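Local structure of manganese-dependent ADP-ribose/CDP-alcohol diphosphatase (Danio rerio, 2NXF) at residues A[212-217]-A[253-258]; A[233-238]-A[270-275]. The protein probably hydrolyses ADP-ribose and CDP-alcohols such as CDP-choline to nucleoside monophosphates, using a two-metal centre of the calcineurin-like phosphoesterase type. One frame throughout, in Å; residues are numbered along the deposited sequence.

Interaction 1 of 2, residues A[212-217]-A[253-258]; sequences VLTLSD and RSHQSV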
loop_
_atom_site.group_PDB
_atom_site.type_symbol
_atom_site.label_atom_id
_atom_site.label_comp_id
_atom_site.label_asym_id
_atom_site.label_seq_id
_atom_site.Cartn_x
_atom_site.Cartn_y
_atom_site.Cartn_z
ATOM N N VAL A 212 -11.791 11.819 -9.750
ATOM C CA VAL A 212 -10.960 12.582 -8.791
ATOM C C VAL A 212 -9.832 13.284 -9.556
ATOM O O VAL A 212 -9.592 14.487 -9.392
ATOM C CB VAL A 212 -10.415 11.666 -7.666
ATOM C CG1 VAL A 212 -9.419 12.416 -6.772
ATOM C CG2 VAL A 212 -11.590 11.164 -6.808
ATOM N N LEU A 213 -9.165 12.536 -10.436
ATOM C CA LEU A 213 -8.038 13.108 -11.181
ATOM C C LEU A 213 -8.417 14.188 -12.187
ATOM O O LEU A 213 -7.670 15.149 -12.379
ATOM C CB LEU A 213 -7.231 11.988 -11.854
ATOM C CG LEU A 213 -6.585 10.999 -10.863
ATOM C CD1 LEU A 213 -5.836 9.906 -11.630
ATOM C CD2 LEU A 213 -5.652 11.667 -9.809
ATOM N N THR A 214 -9.579 14.047 -12.830
ATOM C CA THR A 214 -10.103 15.071 -13.729
ATOM C C THR A 214 -10.307 16.383 -12.959
ATOM O O THR A 214 -9.896 17.453 -13.405
ATOM C CB THR A 214 -11.421 14.608 -14.376
ATOM O OG1 THR A 214 -11.163 13.496 -15.254
ATOM C CG2 THR A 214 -12.098 15.748 -15.156
ATOM N N LEU A 215 -10.904 16.283 -11.778
ATOM C CA LEU A 215 -11.148 17.470 -10.983
ATOM C C LEU A 215 -9.820 18.068 -10.511
ATOM O O LEU A 215 -9.634 19.281 -10.598
ATOM C CB LEU A 215 -12.101 17.171 -9.834
ATOM C CG LEU A 215 -13.542 16.768 -10.249
ATOM C CD1 LEU A 215 -14.388 16.962 -9.014
ATOM C CD2 LEU A 215 -14.122 17.587 -11.396
ATOM N N SER A 216 -8.891 17.213 -10.079
ATOM C CA SER A 216 -7.545 17.678 -9.706
ATOM C C SER A 216 -6.811 18.379 -10.844
ATOM O O SER A 216 -6.171 19.413 -10.619
ATOM C CB SER A 216 -6.733 16.521 -9.160
ATOM O OG SER A 216 -7.214 16.197 -7.863
ATOM N N ASP A 217 -6.947 17.870 -12.070
ATOM C CA ASP A 217 -6.362 18.547 -13.249
ATOM C C ASP A 217 -6.846 19.995 -13.315
ATOM O O ASP A 217 -6.059 20.934 -13.447
ATOM C CB ASP A 217 -6.768 17.859 -14.571
ATOM C CG ASP A 217 -6.167 16.459 -14.740
ATOM O OD1 ASP A 217 -5.213 16.077 -14.025
ATOM O OD2 ASP A 217 -6.672 15.726 -15.620
ATOM N N ARG A 253 -2.083 7.892 -16.801
ATOM C CA ARG A 253 -1.460 8.535 -17.969
ATOM C C ARG A 253 -2.344 9.606 -18.624
ATOM O O ARG A 253 -1.853 10.435 -19.398
ATOM C CB ARG A 253 -1.036 7.483 -18.992
ATOM C CG ARG A 253 0.116 6.622 -18.476
ATOM C CD ARG A 253 0.386 5.423 -19.369
ATOM N NE ARG A 253 1.593 4.714 -18.935
ATOM C CZ ARG A 253 1.831 3.424 -19.166
ATOM N NH1 ARG A 253 0.934 2.685 -19.809
ATOM N NH2 ARG A 253 2.965 2.876 -18.751
ATOM N N SER A 254 -3.638 9.572 -18.299
ATOM C CA SER A 254 -4.629 10.535 -18.781
ATOM C C SER A 254 -4.637 11.854 -18.012
ATOM O O SER A 254 -5.337 12.793 -18.405
ATOM C CB SER A 254 -6.025 9.908 -18.664
ATOM O OG SER A 254 -6.159 8.870 -19.624
ATOM N N HIS A 255 -3.885 11.925 -16.912
ATOM C CA HIS A 255 -4.008 13.053 -15.991
ATOM C C HIS A 255 -2.679 13.647 -15.552
ATOM O O HIS A 255 -1.895 12.984 -14.853
ATOM C CB HIS A 255 -4.804 12.619 -14.756
ATOM C CG HIS A 255 -6.198 12.189 -15.077
ATOM N ND1 HIS A 255 -7.198 13.086 -15.377
ATOM C CD2 HIS A 255 -6.759 10.956 -15.154
ATOM C CE1 HIS A 255 -8.316 12.426 -15.634
ATOM N NE2 HIS A 255 -8.078 11.134 -15.490
ATOM N N GLN A 256 -2.470 14.917 -15.919
ATOM C CA GLN A 256 -1.253 15.626 -15.525
ATOM C C GLN A 256 -1.143 15.904 -14.024
ATOM O O GLN A 256 -0.041 16.180 -13.520
ATOM C CB GLN A 256 -1.054 16.906 -16.351
ATOM C CG GLN A 256 -0.570 16.614 -17.770
ATOM C CD GLN A 256 0.494 17.590 -18.262
ATOM O OE1 GLN A 256 0.250 18.368 -19.184
ATOM N NE2 GLN A 256 1.683 17.546 -17.649
ATOM N N SER A 257 -2.260 15.805 -13.303
ATOM C CA SER A 257 -2.254 16.052 -11.857
ATOM C C SER A 257 -1.543 14.972 -11.043
ATOM O O SER A 257 -1.200 15.199 -9.889
ATOM C CB SER A 257 -3.678 16.224 -11.317
ATOM O OG SER A 257 -4.449 15.080 -11.604
ATOM N N VAL A 258 -1.329 13.793 -11.627
ATOM C CA VAL A 258 -0.681 12.709 -10.897
ATOM C C VAL A 258 0.789 13.072 -10.622
ATOM O O VAL A 258 1.561 13.344 -11.550
ATOM C CB VAL A 258 -0.743 11.396 -11.684
ATOM C CG1 VAL A 258 -0.003 10.280 -10.928
ATOM C CG2 VAL A 258 -2.216 11.014 -11.998
HETATM O O HOH W 1 -4.396 16.187 -17.665
#

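Interaction 2 of 2, residues A[233-238]-A[270-275]; sequences PCAADP and GRCTDS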
loop_
_atom_site.group_PDB
_atom_site.type_symbol
_atom_site.label_atom_id
_atom_site.label_comp_id
_atom_site.label_asym_id
_atom_site.label_seq_id
_atom_site.Cartn_x
_atom_site.Cartn_y
_atom_site.Cartn_z
ATOM N N PRO A 233 5.201 -2.011 -14.084
ATOM C CA PRO A 233 6.200 -3.075 -14.142
ATOM C C PRO A 233 7.659 -2.647 -13.900
ATOM O O PRO A 233 8.481 -3.494 -13.537
ATOM C CB PRO A 233 6.042 -3.634 -15.571
ATOM C CG PRO A 233 4.670 -3.297 -15.954
ATOM C CD PRO A 233 4.364 -1.978 -15.302
ATOM N N CYS A 234 7.984 -1.365 -14.121
ATOM C CA CYS A 234 9.351 -0.859 -13.853
ATOM C C CYS A 234 9.627 -0.661 -12.369
ATOM O O CYS A 234 10.784 -0.507 -11.966
ATOM C CB CYS A 234 9.661 0.456 -14.594
ATOM S SG CYS A 234 8.444 1.804 -14.457
ATOM N N ALA A 235 8.566 -0.663 -11.568
ATOM C CA ALA A 235 8.667 -0.307 -10.149
ATOM C C ALA A 235 8.526 -1.472 -9.185
ATOM O O ALA A 235 8.597 -1.273 -7.971
ATOM C CB ALA A 235 7.636 0.796 -9.800
ATOM N N ALA A 236 8.326 -2.685 -9.702
ATOM C CA ALA A 236 8.127 -3.843 -8.822
ATOM C C ALA A 236 8.311 -5.124 -9.606
ATOM O O ALA A 236 8.199 -5.126 -10.826
ATOM C CB ALA A 236 6.740 -3.824 -8.223
ATOM N N ASP A 237 8.567 -6.210 -8.887
ATOM C CA ASP A 237 8.606 -7.531 -9.512
ATOM C C ASP A 237 7.212 -7.852 -10.083
ATOM O O ASP A 237 6.203 -7.520 -9.458
ATOM C CB ASP A 237 9.026 -8.587 -8.494
ATOM C CG ASP A 237 9.290 -9.935 -9.137
ATOM O OD1 ASP A 237 8.332 -10.707 -9.368
ATOM O OD2 ASP A 237 10.468 -10.241 -9.454
ATOM N N PRO A 238 7.149 -8.488 -11.273
ATOM C CA PRO A 238 5.846 -8.816 -11.884
ATOM C C PRO A 238 4.908 -9.593 -10.948
ATOM O O PRO A 238 3.697 -9.403 -11.013
ATOM C CB PRO A 238 6.215 -9.701 -13.071
ATOM C CG PRO A 238 7.610 -9.411 -13.368
ATOM C CD PRO A 238 8.276 -8.923 -12.118
ATOM N N GLY A 270 11.189 -0.674 -5.249
ATOM C CA GLY A 270 11.483 -0.353 -6.638
ATOM C C GLY A 270 11.043 1.074 -6.879
ATOM O O GLY A 270 10.348 1.666 -6.048
ATOM N N ARG A 271 11.441 1.628 -8.013
ATOM C CA ARG A 271 11.039 2.991 -8.372
ATOM C C ARG A 271 11.331 3.236 -9.831
ATOM O O ARG A 271 12.303 2.703 -10.379
ATOM C CB ARG A 271 11.788 4.024 -7.523
ATOM C CG ARG A 271 13.326 3.881 -7.581
ATOM C CD ARG A 271 13.996 4.812 -6.591
ATOM N NE ARG A 271 13.589 4.537 -5.205
ATOM C CZ ARG A 271 13.969 5.278 -4.167
ATOM N NH1 ARG A 271 14.748 6.343 -4.381
ATOM N NH2 ARG A 271 13.558 4.960 -2.937
ATOM N N CYS A 272 10.508 4.072 -10.456
ATOM C CA CYS A 272 10.752 4.487 -11.839
ATOM C C CYS A 272 9.843 5.652 -12.173
ATOM O O CYS A 272 8.861 5.892 -11.489
ATOM C CB CYS A 272 10.475 3.350 -12.817
ATOM S SG CYS A 272 8.776 2.793 -12.739
ATOM N N THR A 273 10.189 6.360 -13.241
ATOM C CA THR A 273 9.347 7.421 -13.767
ATOM C C THR A 273 8.671 6.870 -15.019
ATOM O O THR A 273 9.352 6.329 -15.908
ATOM C CB THR A 273 10.202 8.646 -14.136
ATOM O OG1 THR A 273 11.075 8.950 -13.040
ATOM C CG2 THR A 273 9.321 9.847 -14.440
ATOM N N ASP A 274 7.345 6.999 -15.093
ATOM C CA ASP A 274 6.618 6.607 -16.298
ATOM C C ASP A 274 6.935 7.591 -17.431
ATOM O O ASP A 274 7.380 8.705 -17.168
ATOM C CB ASP A 274 5.105 6.580 -16.055
ATOM C CG ASP A 274 4.353 6.020 -17.246
ATOM O OD1 ASP A 274 4.388 4.787 -17.424
ATOM O OD2 ASP A 274 3.778 6.807 -18.039
ATOM N N SER A 275 6.695 7.192 -18.681
ATOM C CA SER A 275 6.871 8.117 -19.811
ATOM C C SER A 275 6.029 9.402 -19.675
ATOM O O SER A 275 6.393 10.442 -20.233
ATOM C CB SER A 275 6.620 7.429 -21.167
ATOM O OG SER A 275 5.313 6.873 -21.234
HETATM O O HOH W 2 12.354 -0.767 -9.797
#

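Interaction 1 of 2, residues A[212-217]-A[253-258]
The Asp217 carboxylate, on helix 203-219, spans the turn at His255 to Ser257, accepting from His255 through one oxygen and from Ser257 through the other. Asp217 OD2 accepts a hydrogen bond from His255 ND1 at 2.7 Å, nearly straight (169°). This oxygen lies close to the imidazole plane, but the ring meets it on the syn side from well out of the carboxylate plane, the two planes being turned 38° apart. Asp217 OD1 is gripped twice from opposite faces, by Ser257 OG at 2.7 Å and by Ser257 N at 3.1 Å. The hydroxyl reaches it because OG stands between the backbone N and the carbonyl carbon (chi1 58°). A water links OD2, weakly, to Gln256 N. Leu213 CB sits over one face of the His255 ring, 3.5 Å from its centroid, a CH-pi contact; Leu213 CD1 continues to Val258 CG2 at 3.8 Å. His255 NE2 bonds to Asp210 OD1, about two turns before Asp217 on the same helix, so both ring nitrogens are held and the imidazole's rotation is fixed. With an alanine in place of Asp217, His255 ND1 and both Ser257 donors would probably lose their acceptor, leaving the imidazole held at NE2 and more able to turn. The type I turn from His255 to Val258 joins helix 245-253 to strand 258-263; Leu213, Ser216 and Ser257 rest on Val223 of strand 222-227, and Leu213 and Val258 also pack on Leu252.

Interaction 2 of 2, residues A[233-238]-A[270-275]
Covalently, Cys234 and Cys272 tie the loop 233-238 to strand 270-273 through a disulfide, Cys234 SG to Cys272 SG 2.0 Å, with a chi3 of 57°. Cys234 also has a second conformer, and this geometry is that of one copy. In it both sulfurs stand between their own backbone N and carbonyl carbon (chi1 50° and 61°). Apolar contact is small: Ala235 CB lies against Cys272 SG at 3.7 Å, beside the bridge. Polar contact between the backbones is indirect or weak. A water donates to Cys234 O at 2.7 Å and accepts from Arg271 N at 3.1 Å, bridging loop and strand where the two segments make no direct hydrogen bond. Ala235 O receives a CA-H...O contact from Gly270 CA at 3.3 Å, and also accepts a hydrogen bond from Thr282 OG1. The missing side chain at Gly270 matters here, since a CB would collide with Ala235 O. Strand 270-273 is one of the two edge strands of its mixed sheet and runs antiparallel to strand 279-282, with Gly270 bonded to Thr282 and Cys272 to His280 through their backbones. The loop lies between strand 222-227 and helix 245-253, on which Pro233 packs, and Ala235 rests on His280.

Overall arrangement
Interactions 1 and 2 have centres 20 Å apart and their segments alternate along the chain, so the stretches they enclose interlock. They meet directly in a salt bridge, Arg253 NH2 to Asp274 OD1 at 2.7 Å; Asp274 OD1 also accepts from His232 NE2, just before the disulfide loop, and Arg253 has a second carboxylate partner in Glu246. Interaction 2 is the one nearer the zinc centre: the side chain of Ala235 is about 11 Å from that of the zinc ligand His265, Gly270 is about 10 Å from the side chain of His267, a ligand of the other zinc, and Asp237 N bonds to Asp266 between His265 and His267. Interaction 1 lies away from the metal site, as structural packing.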